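Local coordinates for amino acid ABC transporter, periplasmic amino acid-binding protein (Brucella ovis, PDB 4Z9N) that probably captures amino acids or small peptides in the periplasm for an ABC importer, and is seen here holding glutathione, at residues Y108-L121 against Y173-S187. Numbering follows the deposited sequence.
With GSH (glutathione), chain U.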
ATOM      1  N   TYR D 108       0.902  10.373   0.667  1.00 12.33           N
ATOM      2  CA  TYR D 108      -0.227  11.238   0.361  1.00 14.11           C
ATOM      3  C   TYR D 108      -0.862  10.782  -0.946  1.00 13.42           C
ATOM      4  O   TYR D 108      -0.202  10.807  -1.978  1.00 13.12           O
ATOM      5  CB  TYR D 108       0.222  12.709   0.262  1.00 13.58           C
ATOM      6  CG  TYR D 108      -0.940  13.669   0.161  1.00 14.41           C
ATOM      7  CD1 TYR D 108      -1.540  13.935  -1.063  1.00 13.38           C
ATOM      8  CD2 TYR D 108      -1.460  14.274   1.294  1.00 19.03           C
ATOM      9  CE1 TYR D 108      -2.619  14.784  -1.157  1.00 15.14           C
ATOM     10  CE2 TYR D 108      -2.538  15.123   1.214  1.00 16.27           C
ATOM     11  CZ  TYR D 108      -3.114  15.369  -0.015  1.00 19.15           C
ATOM     12  OH  TYR D 108      -4.197  16.204  -0.101  1.00 17.71           O
ATOM     13  N   TYR D 109      -2.124  10.341  -0.888  1.00 11.24           N
ATOM     14  CA  TYR D 109      -2.877  10.013  -2.104  1.00 13.34           C
ATOM     15  C   TYR D 109      -3.466  11.286  -2.678  1.00 12.44           C
ATOM     16  O   TYR D 109      -4.241  11.943  -2.012  1.00 13.95           O
ATOM     17  CB  TYR D 109      -4.005   9.022  -1.822  1.00 12.50           C
ATOM     18  CG  TYR D 109      -3.537   7.665  -1.341  1.00 12.96           C
ATOM     19  CD1 TYR D 109      -3.295   7.442   0.004  1.00 13.07           C
ATOM     20  CD2 TYR D 109      -3.330   6.619  -2.230  1.00 13.44           C
ATOM     21  CE1 TYR D 109      -2.866   6.206   0.462  1.00 14.32           C
ATOM     22  CE2 TYR D 109      -2.900   5.380  -1.786  1.00 10.26           C
ATOM     23  CZ  TYR D 109      -2.666   5.186  -0.439  1.00 14.99           C
ATOM     24  OH  TYR D 109      -2.250   3.953   0.012  1.00 17.32           O
ATOM     25  N   ASP D 110      -3.103  11.625  -3.916  1.00 11.54           N
ATOM     26  CA  ASP D 110      -3.636  12.829  -4.556  1.00 13.69           C
ATOM     27  C   ASP D 110      -4.199  12.475  -5.943  1.00 13.11           C
ATOM     28  O   ASP D 110      -4.237  11.304  -6.334  1.00 11.15           O
ATOM     29  CB  ASP D 110      -2.545  13.895  -4.677  1.00 14.63           C
ATOM     30  CG  ASP D 110      -3.086  15.308  -4.577  1.00 17.52           C
ATOM     31  OD1 ASP D 110      -4.323  15.475  -4.616  1.00 14.98           O
ATOM     32  OD2 ASP D 110      -2.264  16.246  -4.445  1.00 16.74           O
ATOM     33  N   GLY D 111      -4.671  13.484  -6.659  1.00 12.34           N
ATOM     34  CA  GLY D 111      -5.161  13.314  -8.017  1.00 15.26           C
ATOM     35  C   GLY D 111      -4.973  14.634  -8.741  1.00 15.94           C
ATOM     36  O   GLY D 111      -4.895  15.682  -8.090  1.00 16.36           O
ATOM     37  N   GLN D 112      -4.897  14.599 -10.067  1.00 11.23           N
ATOM     38  CA  GLN D 112      -4.669  15.826 -10.847  1.00 13.98           C
ATOM     39  C   GLN D 112      -5.935  16.655 -11.014  1.00 14.37           C
ATOM     40  O   GLN D 112      -7.015  16.108 -11.267  1.00 15.22           O
ATOM     41  CB  GLN D 112      -4.107  15.467 -12.222  1.00 12.76           C
ATOM     42  CG  GLN D 112      -3.881  16.639 -13.161  1.00 11.89           C
ATOM     43  CD  GLN D 112      -3.088  16.221 -14.382  1.00 15.44           C
ATOM     44  OE1 GLN D 112      -2.523  15.125 -14.419  1.00 13.98           O
ATOM     45  NE2 GLN D 112      -3.037  17.089 -15.397  1.00 14.58           N
ATOM     46  N   GLY D 113      -5.799  17.976 -10.883  1.00 13.17           N
ATOM     47  CA  GLY D 113      -6.917  18.881 -11.066  1.00 15.59           C
ATOM     48  C   GLY D 113      -6.529  20.122 -11.849  1.00 16.23           C
ATOM     49  O   GLY D 113      -5.397  20.233 -12.348  1.00 16.25           O
ATOM     50  N   PHE D 114      -7.486  21.035 -11.977  1.00 17.77           N
ATOM     51  CA  PHE D 114      -7.327  22.283 -12.725  1.00 17.94           C
ATOM     52  C   PHE D 114      -7.741  23.483 -11.885  1.00 17.92           C
ATOM     53  O   PHE D 114      -8.718  23.416 -11.148  1.00 19.76           O
ATOM     54  CB  PHE D 114      -8.168  22.262 -14.005  1.00 17.28           C
ATOM     55  CG  PHE D 114      -7.755  21.210 -14.973  1.00 17.73           C
ATOM     56  CD1 PHE D 114      -8.283  19.924 -14.885  1.00 18.70           C
ATOM     57  CD2 PHE D 114      -6.814  21.492 -15.951  1.00 18.12           C
ATOM     58  CE1 PHE D 114      -7.895  18.947 -15.772  1.00 18.03           C
ATOM     59  CE2 PHE D 114      -6.413  20.516 -16.848  1.00 18.96           C
ATOM     60  CZ  PHE D 114      -6.957  19.240 -16.756  1.00 18.92           C
ATOM     61  N   MET D 115      -7.004  24.580 -12.011  1.00 18.46           N
ATOM     62  CA  MET D 115      -7.328  25.810 -11.284  1.00 19.86           C
ATOM     63  C   MET D 115      -7.484  26.975 -12.256  1.00 20.96           C
ATOM     64  O   MET D 115      -6.716  27.085 -13.219  1.00 21.88           O
ATOM     65  CB  MET D 115      -6.244  26.110 -10.252  1.00 22.18           C
ATOM     66  CG  MET D 115      -6.536  27.311  -9.350  1.00 22.65           C
ATOM     67  SD  MET D 115      -5.398  27.360  -7.941  1.00 21.69           S
ATOM     68  CE  MET D 115      -3.846  27.720  -8.766  1.00 20.71           C
ATOM     69  N   ILE D 116      -8.476  27.831 -12.005  1.00 22.46           N
ATOM     70  CA  ILE D 116      -8.699  29.029 -12.809  1.00 26.26           C
ATOM     71  C   ILE D 116      -8.867  30.243 -11.917  1.00 29.87           C
ATOM     72  O   ILE D 116      -9.164  30.123 -10.727  1.00 25.69           O
ATOM     73  CB  ILE D 116      -9.939  28.903 -13.716  1.00 26.33           C
ATOM     74  CG1 ILE D 116     -11.187  28.637 -12.866  1.00 30.21           C
ATOM     75  CG2 ILE D 116      -9.742  27.831 -14.777  1.00 23.07           C
ATOM     76  CD1 ILE D 116     -12.486  28.966 -13.546  1.00 33.36           C
ATOM     77  N   ASN D 117      -8.702  31.417 -12.510  1.00 26.62           N
ATOM     78  CA  ASN D 117      -9.076  32.653 -11.847  1.00 28.54           C
ATOM     79  C   ASN D 117     -10.539  32.890 -12.165  1.00 29.87           C
ATOM     80  O   ASN D 117     -10.883  33.231 -13.297  1.00 34.16           O
ATOM     81  CB  ASN D 117      -8.204  33.819 -12.317  1.00 33.51           C
ATOM     82  CG  ASN D 117      -8.500  35.101 -11.564  1.00 31.50           C
ATOM     83  OD1 ASN D 117      -9.658  35.454 -11.354  1.00 35.13           O
ATOM     84  ND2 ASN D 117      -7.452  35.782 -11.117  1.00 33.54           N
ATOM     85  N   SER D 118     -11.399  32.715 -11.163  1.00 30.53           N
ATOM     86  CA  SER D 118     -12.842  32.808 -11.368  1.00 39.31           C
ATOM     87  C   SER D 118     -13.287  34.242 -11.629  1.00 39.53           C
ATOM     88  O   SER D 118     -14.398  34.476 -12.112  1.00 38.06           O
ATOM     89  CB  SER D 118     -13.594  32.236 -10.164  1.00 40.55           C
ATOM     90  OG  SER D 118     -13.301  32.961  -8.985  1.00 45.58           O
ATOM     91  N   LYS D 119     -12.419  35.199 -11.320  1.00 36.77           N
ATOM     92  CA  LYS D 119     -12.716  36.593 -11.624  1.00 41.60           C
ATOM     93  C   LYS D 119     -12.465  36.872 -13.111  1.00 44.73           C
ATOM     94  O   LYS D 119     -13.215  37.620 -13.742  1.00 49.34           O
ATOM     95  CB  LYS D 119     -11.890  37.527 -10.736  1.00 40.10           C
ATOM     96  N   LYS D 120     -11.426  36.259 -13.680  1.00 39.08           N
ATOM     97  CA  LYS D 120     -11.137  36.438 -15.105  1.00 38.19           C
ATOM     98  C   LYS D 120     -11.949  35.474 -15.963  1.00 41.31           C
ATOM     99  O   LYS D 120     -12.372  35.811 -17.071  1.00 42.38           O
ATOM    100  CB  LYS D 120      -9.652  36.237 -15.389  1.00 36.91           C
ATOM    101  CG  LYS D 120      -8.756  37.103 -14.545  1.00 39.98           C
ATOM    102  CD  LYS D 120      -7.306  36.931 -14.929  1.00 37.93           C
ATOM    103  CE  LYS D 120      -6.439  37.847 -14.090  1.00 39.97           C
ATOM    104  NZ  LYS D 120      -5.045  37.870 -14.578  1.00 37.35           N
ATOM    105  N   LEU D 121     -12.148  34.264 -15.454  1.00 36.87           N
ATOM    106  CA  LEU D 121     -12.910  33.258 -16.180  1.00 39.28           C
ATOM    107  C   LEU D 121     -14.216  32.956 -15.466  1.00 38.43           C
ATOM    108  O   LEU D 121     -14.428  31.847 -14.992  1.00 36.87           O
ATOM    109  CB  LEU D 121     -12.100  31.965 -16.351  1.00 37.93           C
ATOM    110  CG  LEU D 121     -11.370  31.734 -17.676  1.00 41.81           C
ATOM    111  CD1 LEU D 121     -10.329  32.817 -17.921  1.00 46.50           C
ATOM    112  CD2 LEU D 121     -10.741  30.344 -17.706  1.00 40.89           C
ATOM    113  N   TYR D 173       0.721  31.926 -15.333  1.00 26.60           N
ATOM    114  CA  TYR D 173      -0.670  31.737 -14.942  1.00 26.37           C
ATOM    115  C   TYR D 173      -1.230  32.996 -14.276  1.00 27.86           C
ATOM    116  O   TYR D 173      -2.312  33.467 -14.630  1.00 28.71           O
ATOM    117  CB  TYR D 173      -0.809  30.543 -13.993  1.00 25.09           C
ATOM    118  CG  TYR D 173      -2.181  30.419 -13.360  1.00 25.73           C
ATOM    119  CD1 TYR D 173      -3.300  30.117 -14.128  1.00 24.87           C
ATOM    120  CD2 TYR D 173      -2.350  30.597 -11.992  1.00 25.38           C
ATOM    121  CE1 TYR D 173      -4.553  30.011 -13.549  1.00 25.01           C
ATOM    122  CE2 TYR D 173      -3.591  30.481 -11.407  1.00 25.50           C
ATOM    123  CZ  TYR D 173      -4.689  30.191 -12.182  1.00 26.55           C
ATOM    124  OH  TYR D 173      -5.928  30.093 -11.584  1.00 25.61           O
ATOM    125  N   ASP D 174      -0.493  33.523 -13.306  1.00 28.46           N
ATOM    126  CA  ASP D 174      -0.979  34.652 -12.519  1.00 30.62           C
ATOM    127  C   ASP D 174      -1.117  35.903 -13.378  1.00 31.38           C
ATOM    128  O   ASP D 174      -2.032  36.712 -13.182  1.00 32.50           O
ATOM    129  CB  ASP D 174      -0.042  34.922 -11.339  1.00 33.71           C
ATOM    130  CG  ASP D 174      -0.760  35.564 -10.170  1.00 35.58           C
ATOM    131  OD1 ASP D 174      -2.009  35.600 -10.211  1.00 35.75           O
ATOM    132  OD2 ASP D 174      -0.088  36.000  -9.209  1.00 32.73           O
ATOM    133  N   SER D 175      -0.214  36.056 -14.336  1.00 33.50           N
ATOM    134  CA  SER D 175      -0.203  37.243 -15.188  1.00 36.51           C
ATOM    135  C   SER D 175      -1.360  37.201 -16.180  1.00 37.43           C
ATOM    136  O   SER D 175      -1.717  38.215 -16.777  1.00 36.81           O
ATOM    137  CB  SER D 175       1.119  37.348 -15.935  1.00 35.11           C
ATOM    138  OG  SER D 175       1.193  36.341 -16.929  1.00 34.77           O
ATOM    139  N   GLY D 176      -1.938  36.018 -16.356  1.00 34.77           N
ATOM    140  CA  GLY D 176      -3.046  35.855 -17.275  1.00 37.38           C
ATOM    141  C   GLY D 176      -2.625  35.370 -18.649  1.00 38.79           C
ATOM    142  O   GLY D 176      -3.462  35.198 -19.534  1.00 41.92           O
ATOM    143  N   ARG D 177      -1.328  35.148 -18.832  1.00 36.78           N
ATOM    144  CA  ARG D 177      -0.834  34.553 -20.071  1.00 37.89           C
ATOM    145  C   ARG D 177      -1.426  33.149 -20.282  1.00 36.48           C
ATOM    146  O   ARG D 177      -1.658  32.733 -21.414  1.00 36.54           O
ATOM    147  CB  ARG D 177       0.696  34.500 -20.074  1.00 36.43           C
ATOM    148  N   CYS D 178      -1.676  32.428 -19.191  1.00 30.28           N
ATOM    149  CA  CYS D 178      -2.359  31.133 -19.250  1.00 26.20           C
ATOM    150  C   CYS D 178      -3.742  31.233 -18.605  1.00 26.40           C
ATOM    151  O   CYS D 178      -3.914  31.947 -17.610  1.00 29.89           O
ATOM    152  CB  CYS D 178      -1.564  30.046 -18.532  1.00 27.17           C
ATOM    153  SG  CYS D 178      -0.004  29.499 -19.297  1.00 33.32           S
ATOM    154  N   ASP D 179      -4.711  30.503 -19.148  1.00 25.92           N
ATOM    155  CA  ASP D 179      -6.080  30.540 -18.642  1.00 26.23           C
ATOM    156  C   ASP D 179      -6.285  29.660 -17.418  1.00 25.23           C
ATOM    157  O   ASP D 179      -7.175  29.915 -16.608  1.00 25.71           O
ATOM    158  CB  ASP D 179      -7.065  30.103 -19.718  1.00 26.28           C
ATOM    159  CG  ASP D 179      -7.038  30.994 -20.913  1.00 27.44           C
ATOM    160  OD1 ASP D 179      -7.186  32.217 -20.731  1.00 28.74           O
ATOM    161  OD2 ASP D 179      -6.875  30.471 -22.027  1.00 27.17           O
ATOM    162  N   ALA D 180      -5.482  28.613 -17.307  1.00 23.96           N
ATOM    163  CA  ALA D 180      -5.637  27.638 -16.233  1.00 22.96           C
ATOM    164  C   ALA D 180      -4.286  27.035 -15.866  1.00 23.01           C
ATOM    165  O   ALA D 180      -3.307  27.160 -16.610  1.00 22.06           O
ATOM    166  CB  ALA D 180      -6.620  26.543 -16.635  1.00 22.28           C
ATOM    167  N   TYR D 181      -4.256  26.400 -14.702  1.00 21.95           N
ATOM    168  CA  TYR D 181      -3.066  25.772 -14.147  1.00 21.47           C
ATOM    169  C   TYR D 181      -3.436  24.320 -13.867  1.00 19.90           C
ATOM    170  O   TYR D 181      -4.510  24.059 -13.310  1.00 19.41           O
ATOM    171  CB  TYR D 181      -2.647  26.491 -12.855  1.00 22.84           C
ATOM    172  CG  TYR D 181      -1.229  26.252 -12.364  1.00 20.93           C
ATOM    173  CD1 TYR D 181      -0.809  24.987 -11.956  1.00 19.81           C
ATOM    174  CD2 TYR D 181      -0.328  27.309 -12.260  1.00 25.50           C
ATOM    175  CE1 TYR D 181       0.497  24.784 -11.492  1.00 21.91           C
ATOM    176  CE2 TYR D 181       0.966  27.119 -11.797  1.00 21.80           C
ATOM    177  CZ  TYR D 181       1.372  25.856 -11.411  1.00 20.69           C
ATOM    178  OH  TYR D 181       2.663  25.675 -10.953  1.00 22.35           O
ATOM    179  N   THR D 182      -2.585  23.367 -14.235  1.00 18.55           N
ATOM    180  CA  THR D 182      -2.867  21.999 -13.833  1.00 17.51           C
ATOM    181  C   THR D 182      -1.684  21.390 -13.086  1.00 23.16           C
ATOM    182  O   THR D 182      -0.518  21.588 -13.456  1.00 17.05           O
ATOM    183  CB  THR D 182      -3.254  21.081 -15.041  1.00 16.97           C
ATOM    184  OG1 THR D 182      -3.690  19.808 -14.547  1.00 17.00           O
ATOM    185  CG2 THR D 182      -2.071  20.856 -16.004  1.00 17.06           C
ATOM    186  N   THR D 183      -2.010  20.687 -12.006  1.00 18.23           N
ATOM    187  CA  THR D 183      -1.060  19.867 -11.261  1.00 16.81           C
ATOM    188  C   THR D 183      -1.859  19.070 -10.228  1.00 16.03           C
ATOM    189  O   THR D 183      -3.094  19.035 -10.289  1.00 16.00           O
ATOM    190  CB  THR D 183       0.064  20.709 -10.569  1.00 16.49           C
ATOM    191  OG1 THR D 183       0.963  19.823  -9.884  1.00 18.14           O
ATOM    192  CG2 THR D 183      -0.500  21.700  -9.580  1.00 19.56           C
ATOM    193  N   ASP D 184      -1.170  18.411  -9.299  1.00 16.40           N
ATOM    194  CA  ASP D 184      -1.859  17.656  -8.246  1.00 16.76           C
ATOM    195  C   ASP D 184      -2.703  18.587  -7.408  1.00 18.60           C
ATOM    196  O   ASP D 184      -2.334  19.749  -7.205  1.00 17.77           O
ATOM    197  CB  ASP D 184      -0.843  16.922  -7.383  1.00 15.41           C
ATOM    198  CG  ASP D 184      -0.007  15.977  -8.197  1.00 14.76           C
ATOM    199  OD1 ASP D 184      -0.600  15.318  -9.075  1.00 15.21           O
ATOM    200  OD2 ASP D 184       1.230  15.910  -7.997  1.00 15.28           O
ATOM    201  N   GLN D 185      -3.840  18.100  -6.923  1.00 15.50           N
ATOM    202  CA  GLN D 185      -4.762  19.011  -6.272  1.00 16.45           C
ATOM    203  C   GLN D 185      -4.145  19.658  -5.028  1.00 18.87           C
ATOM    204  O   GLN D 185      -4.311  20.874  -4.809  1.00 18.13           O
ATOM    205  CB  GLN D 185      -6.054  18.286  -5.904  1.00 21.26           C
ATOM    206  CG  GLN D 185      -7.042  19.164  -5.200  1.00 30.70           C
ATOM    207  CD  GLN D 185      -8.215  18.372  -4.681  1.00 40.89           C
ATOM    208  OE1 GLN D 185      -9.087  17.963  -5.444  1.00 48.25           O
ATOM    209  NE2 GLN D 185      -8.209  18.097  -3.385  1.00 39.33           N
ATOM    210  N   SER D 186      -3.405  18.879  -4.237  1.00 16.66           N
ATOM    211  CA  SER D 186      -2.796  19.439  -3.023  1.00 19.24           C
ATOM    212  C   SER D 186      -1.773  20.489  -3.404  1.00 19.99           C
ATOM    213  O   SER D 186      -1.543  21.434  -2.660  1.00 19.34           O
ATOM    214  CB  SER D 186      -2.141  18.359  -2.151  1.00 17.75           C
ATOM    215  OG  SER D 186      -1.054  17.733  -2.825  1.00 18.03           O
ATOM    216  N   SER D 187      -1.171  20.329  -4.578  1.00 17.39           N
ATOM    217  CA  SER D 187      -0.180  21.288  -5.040  1.00 17.97           C
ATOM    218  C   SER D 187      -0.852  22.598  -5.462  1.00 21.38           C
ATOM    219  O   SER D 187      -0.292  23.689  -5.270  1.00 22.69           O
ATOM    220  CB  SER D 187       0.618  20.708  -6.211  1.00 20.35           C
ATOM    221  OG  SER D 187       1.338  19.550  -5.808  1.00 20.84           O
TER
HETATM  222  N1  GSH U 401       3.120  14.305  -8.858  1.00 12.03           N
HETATM  223  CA1 GSH U 401       3.476  14.720 -10.216  1.00 10.27           C
HETATM  224  C1  GSH U 401       4.659  13.877 -10.685  1.00 12.10           C
HETATM  225  O11 GSH U 401       5.039  13.966 -11.885  1.00 15.66           O
HETATM  226  O12 GSH U 401       5.261  13.105  -9.887  1.00 11.89           O
HETATM  227  CB1 GSH U 401       3.888  16.200 -10.278  1.00  9.38           C
HETATM  228  CG1 GSH U 401       5.103  16.419  -9.356  1.00 10.87           C
HETATM  229  CD1 GSH U 401       5.667  17.813  -9.610  1.00 16.59           C
HETATM  230  OE1 GSH U 401       6.805  17.982  -9.923  1.00 17.25           O
HETATM  231  N2  GSH U 401       4.781  18.940  -9.449  1.00 15.97           N
HETATM  232  CA2 GSH U 401       5.315  20.263  -9.716  1.00 18.95           C
HETATM  233  C2  GSH U 401       6.456  20.633  -8.757  1.00 16.60           C
HETATM  234  O2  GSH U 401       6.647  20.090  -7.716  1.00 16.80           O
HETATM  235  CB2 GSH U 401       4.186  21.299  -9.753  1.00 18.47           C
HETATM  236  SG2 GSH U 401       3.475  21.602  -8.112  1.00 23.59           S
HETATM  237  N3  GSH U 401       7.359  21.673  -9.202  1.00 16.84           N
HETATM  238  CA3 GSH U 401       8.458  22.072  -8.366  1.00 20.58           C
HETATM  239  C3  GSH U 401       9.739  22.029  -9.199  1.00 19.23           C
HETATM  240  O31 GSH U 401      10.778  22.569  -8.736  1.00 23.49           O
HETATM  241  O32 GSH U 401       9.762  21.447 -10.327  1.00 19.53           O
HETATM  242  O   HOH W   1      -0.651  15.580 -11.757  1.00 15.25           O
HETATM  243  O   HOH W   2      -8.001  31.919 -15.133  1.00 27.47           O
HETATM  244  O   HOH W   3      -4.520  35.546 -11.649  1.00 35.27           O
HETATM  245  O   HOH W   4      -4.619  35.252 -14.438  1.00 38.66           O
HETATM  246  O   HOH W   5      -3.162  39.137 -12.712  1.00 39.71           O
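Asp110 bonds the first turn of helix 185-192 through OD2 alone, while its OD1 lies against Gln185 CB. OD2 accepts both the backbone N of Ser186, on the syn lone pair, and the hydroxyl of the same residue, the Ser186 OG to Asp110 OD2 bond being 2.5 Å long. A short acid side chain suits this spot, since amide groups at the start of a helix lack acceptors within it and the local dipole would favour a negative charge. Next to it, Gly111 O takes the N-H of Gln185 at 2.9 Å.

Along the strands, Thr182 sets its hydroxyl anti to its own backbone N (chi1 -172°), and a hydroxyl suits the place because it can do two jobs: OG1 donates to Gly113 O and accepts from Gln112 NE2 at 2.9 Å. The same OG1 lies over one face of the Phe114 ring, toward its rim. Paired backbone bonds between Met115 and Tyr181 continue the antiparallel ladder of 112-117 with 180-182, part of the mixed sheet of one lobe; strand 101-117 runs into it from the other lobe, as in the hinged two-lobe fold of periplasmic binding proteins. Facing helix 166-174, the flexible thioether of Met115 bends at chi3 (68°), bringing CE to 3.8 Å from Tyr173 CE2, while Tyr181 CB sits over the centre of the Tyr173 ring. The Tyr173 hydroxyl is hydrogen-bonded to His201. Near the strand end, one water joins Asn117 N to Asp179 O.

Asp184 CB packs 3.3 Å from Asp110 OD2, and its carboxylate leads on to the ligand. Asp184 stands at the N-cap position, yet its side chain makes no capping bond; OD2 instead accepts a hydrogen bond from glutathione N1, 2.6 Å away. A water lies between Asp184 OD1, 2.7 Å away, and Gln112 OE1, whose amide is further fixed by Asn146 and Thr143.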